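Local coordinates for putative uncharacterized protein (Chaetomium thermophilum var. thermophilum DSM 1495, PDB 5M43) that probably dephosphorylates phosphotyrosine and phosphoserine or phosphothreonine residues through its dual-specificity phosphatase domain, the part of this Yvh1 protein held in the crystal, at residues G106-V111 against D157-Q162. Numbering follows the deposited sequence.
Sequences GKSRSV and DGFMRQ. With NO3 (nitrate ion), chain B.
Phe159 is the residue of 157-162 that meets the phosphate-binding loop, reaching both Ser108 and Arg109. In the first turn of the helix, the backbone N of Gly158 and of Phe159 are hydrogen-bonded to Asn156 OD1, the Gly158 bond weakly. Phe159 CB points toward the loop, and with CG anti to its own carbonyl carbon (chi1 -68°) the CD2/CE2 side of the ring lies against Ser108 and Arg109; CD2 is 3.4 Å from Ser108 OG, which approaches the ring obliquely. The hydroxyl's hydrogen bonds go instead to Asp61 OD1 and Asn156 N, so it ties the loop to the start of this helix. Further round the rim, Phe159 CE2 meets Arg109 CG at 3.7 Å, an edge contact near the ring plane. Beyond CG the arginine bends at chi3 (-78°) and turns its guanidinium edge to the nitrate: NE binds O3 at 2.9 Å and NH2 binds O2 at 2.9 Å. The backbone N of Arg109 also holds nitrate O3, and those of Lys107 and Ser108 share O1, a cradle characteristic of the P-loop of cysteine-based phosphatases, in which nitrate probably mimics phosphate. An alanine in place of Arg109 is likely to leave the anion without its two side-chain bonds and Phe159 CE2 without the CG packed against it. The loop follows strand 99-102 and leads into helix 109-121, while from helix 157-168 Met160 packs on helix 135-147.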
loop_
_atom_site.group_PDB
_atom_site.type_symbol
_atom_site.label_atom_id
_atom_site.label_comp_id
_atom_site.label_asym_id
_atom_site.label_seq_id
_atom_site.Cartn_x
_atom_site.Cartn_y
_atom_site.Cartn_z
ATOM N N GLY A 106 -8.828 4.804 -3.862
ATOM C CA GLY A 106 -7.928 5.055 -2.761
ATOM C C GLY A 106 -8.570 4.845 -1.411
ATOM O O GLY A 106 -8.229 5.548 -0.444
ATOM N N LYS A 107 -9.452 3.842 -1.304
ATOM C CA LYS A 107 -10.240 3.574 -0.109
ATOM C C LYS A 107 -9.992 2.176 0.430
ATOM O O LYS A 107 -9.782 2.012 1.634
ATOM C CB LYS A 107 -11.766 3.727 -0.378
ATOM C CG LYS A 107 -12.614 3.289 0.783
ATOM C CD LYS A 107 -14.085 3.478 0.403
ATOM C CE LYS A 107 -14.962 3.010 1.520
ATOM N NZ LYS A 107 -16.454 3.004 1.059
ATOM N N SER A 108 -10.060 1.155 -0.428
ATOM C CA SER A 108 -10.136 -0.228 0.045
ATOM C C SER A 108 -8.957 -1.064 -0.455
ATOM O O SER A 108 -8.144 -1.548 0.349
ATOM C CB SER A 108 -11.492 -0.804 -0.386
ATOM O OG SER A 108 -11.577 -2.171 0.059
ATOM N N ARG A 109 -8.808 -1.227 -1.767
ATOM C CA ARG A 109 -7.732 -2.088 -2.279
ATOM C C ARG A 109 -6.333 -1.527 -1.917
ATOM O O ARG A 109 -5.499 -2.238 -1.354
ATOM C CB ARG A 109 -7.861 -2.252 -3.783
ATOM C CG ARG A 109 -8.954 -3.298 -4.153
ATOM C CD ARG A 109 -9.197 -3.227 -5.609
ATOM N NE ARG A 109 -10.038 -2.050 -5.919
ATOM C CZ ARG A 109 -10.646 -1.888 -7.092
ATOM N NH1 ARG A 109 -10.501 -2.808 -8.048
ATOM N NH2 ARG A 109 -11.436 -0.795 -7.311
ATOM N N SER A 110 -6.052 -0.272 -2.282
ATOM C CA SER A 110 -4.723 0.287 -2.048
ATOM C C SER A 110 -4.436 0.404 -0.550
ATOM O O SER A 110 -3.298 0.225 -0.115
ATOM C CB SER A 110 -4.569 1.691 -2.716
ATOM O OG SER A 110 -5.648 2.485 -2.293
ATOM N N VAL A 111 -5.462 0.758 0.231
ATOM C CA VAL A 111 -5.291 0.927 1.664
ATOM C C VAL A 111 -4.939 -0.411 2.293
ATOM O O VAL A 111 -4.158 -0.470 3.248
ATOM C CB VAL A 111 -6.576 1.539 2.266
ATOM C CG1 VAL A 111 -6.606 1.547 3.797
ATOM C CG2 VAL A 111 -6.697 3.008 1.804
ATOM N N ASP A 157 -14.980 -5.584 4.214
ATOM C CA ASP A 157 -14.980 -6.504 5.363
ATOM C C ASP A 157 -14.106 -7.731 5.122
ATOM O O ASP A 157 -13.443 -8.214 6.044
ATOM C CB ASP A 157 -16.401 -7.018 5.684
ATOM C CG ASP A 157 -17.329 -5.979 6.288
ATOM O OD1 ASP A 157 -16.910 -4.843 6.430
ATOM O OD2 ASP A 157 -18.534 -6.309 6.550
ATOM N N GLY A 158 -14.058 -8.215 3.882
ATOM C CA GLY A 158 -13.229 -9.377 3.566
ATOM C C GLY A 158 -11.744 -9.035 3.615
ATOM O O GLY A 158 -10.918 -9.851 4.080
ATOM N N PHE A 159 -11.379 -7.884 3.068
ATOM C CA PHE A 159 -10.004 -7.439 3.192
ATOM C C PHE A 159 -9.605 -7.258 4.648
ATOM O O PHE A 159 -8.456 -7.555 5.018
ATOM C CB PHE A 159 -9.818 -6.124 2.427
ATOM C CG PHE A 159 -9.925 -6.262 0.932
ATOM C CD1 PHE A 159 -9.944 -7.527 0.326
ATOM C CD2 PHE A 159 -9.940 -5.129 0.130
ATOM C CE1 PHE A 159 -10.061 -7.656 -1.054
ATOM C CE2 PHE A 159 -10.040 -5.214 -1.236
ATOM C CZ PHE A 159 -10.113 -6.461 -1.853
ATOM N N MET A 160 -10.512 -6.711 5.481
ATOM C CA MET A 160 -10.179 -6.568 6.903
ATOM C C MET A 160 -9.890 -7.927 7.523
ATOM O O MET A 160 -8.906 -8.071 8.262
ATOM C CB MET A 160 -11.317 -5.868 7.662
ATOM C CG MET A 160 -11.461 -4.403 7.204
ATOM S SD MET A 160 -10.100 -3.315 7.635
ATOM C CE MET A 160 -10.429 -3.137 9.370
ATOM N N ARG A 161 -10.726 -8.927 7.219
ATOM C CA ARG A 161 -10.482 -10.283 7.723
ATOM C C ARG A 161 -9.132 -10.810 7.255
ATOM O O ARG A 161 -8.414 -11.469 8.022
ATOM C CB ARG A 161 -11.597 -11.260 7.284
ATOM C CG ARG A 161 -12.903 -10.911 7.941
ATOM C CD ARG A 161 -14.045 -11.932 7.631
ATOM N NE ARG A 161 -14.332 -12.173 6.208
ATOM C CZ ARG A 161 -15.351 -11.588 5.547
ATOM N NH1 ARG A 161 -15.597 -11.885 4.260
ATOM N NH2 ARG A 161 -16.121 -10.681 6.154
ATOM N N GLN A 162 -8.786 -10.587 5.986
ATOM C CA GLN A 162 -7.524 -11.114 5.466
ATOM C C GLN A 162 -6.333 -10.410 6.074
ATOM O O GLN A 162 -5.282 -11.013 6.200
ATOM C CB GLN A 162 -7.496 -11.005 3.938
ATOM C CG GLN A 162 -8.621 -11.877 3.308
ATOM C CD GLN A 162 -8.792 -11.744 1.827
ATOM O OE1 GLN A 162 -9.906 -11.432 1.350
ATOM N NE2 GLN A 162 -7.795 -12.115 1.083
HETATM N N NO3 B . -11.050 0.894 -4.016
HETATM O O1 NO3 B . -11.059 1.757 -3.095
HETATM O O2 NO3 B . -11.187 1.243 -5.216
HETATM O O3 NO3 B . -10.727 -0.293 -3.729
#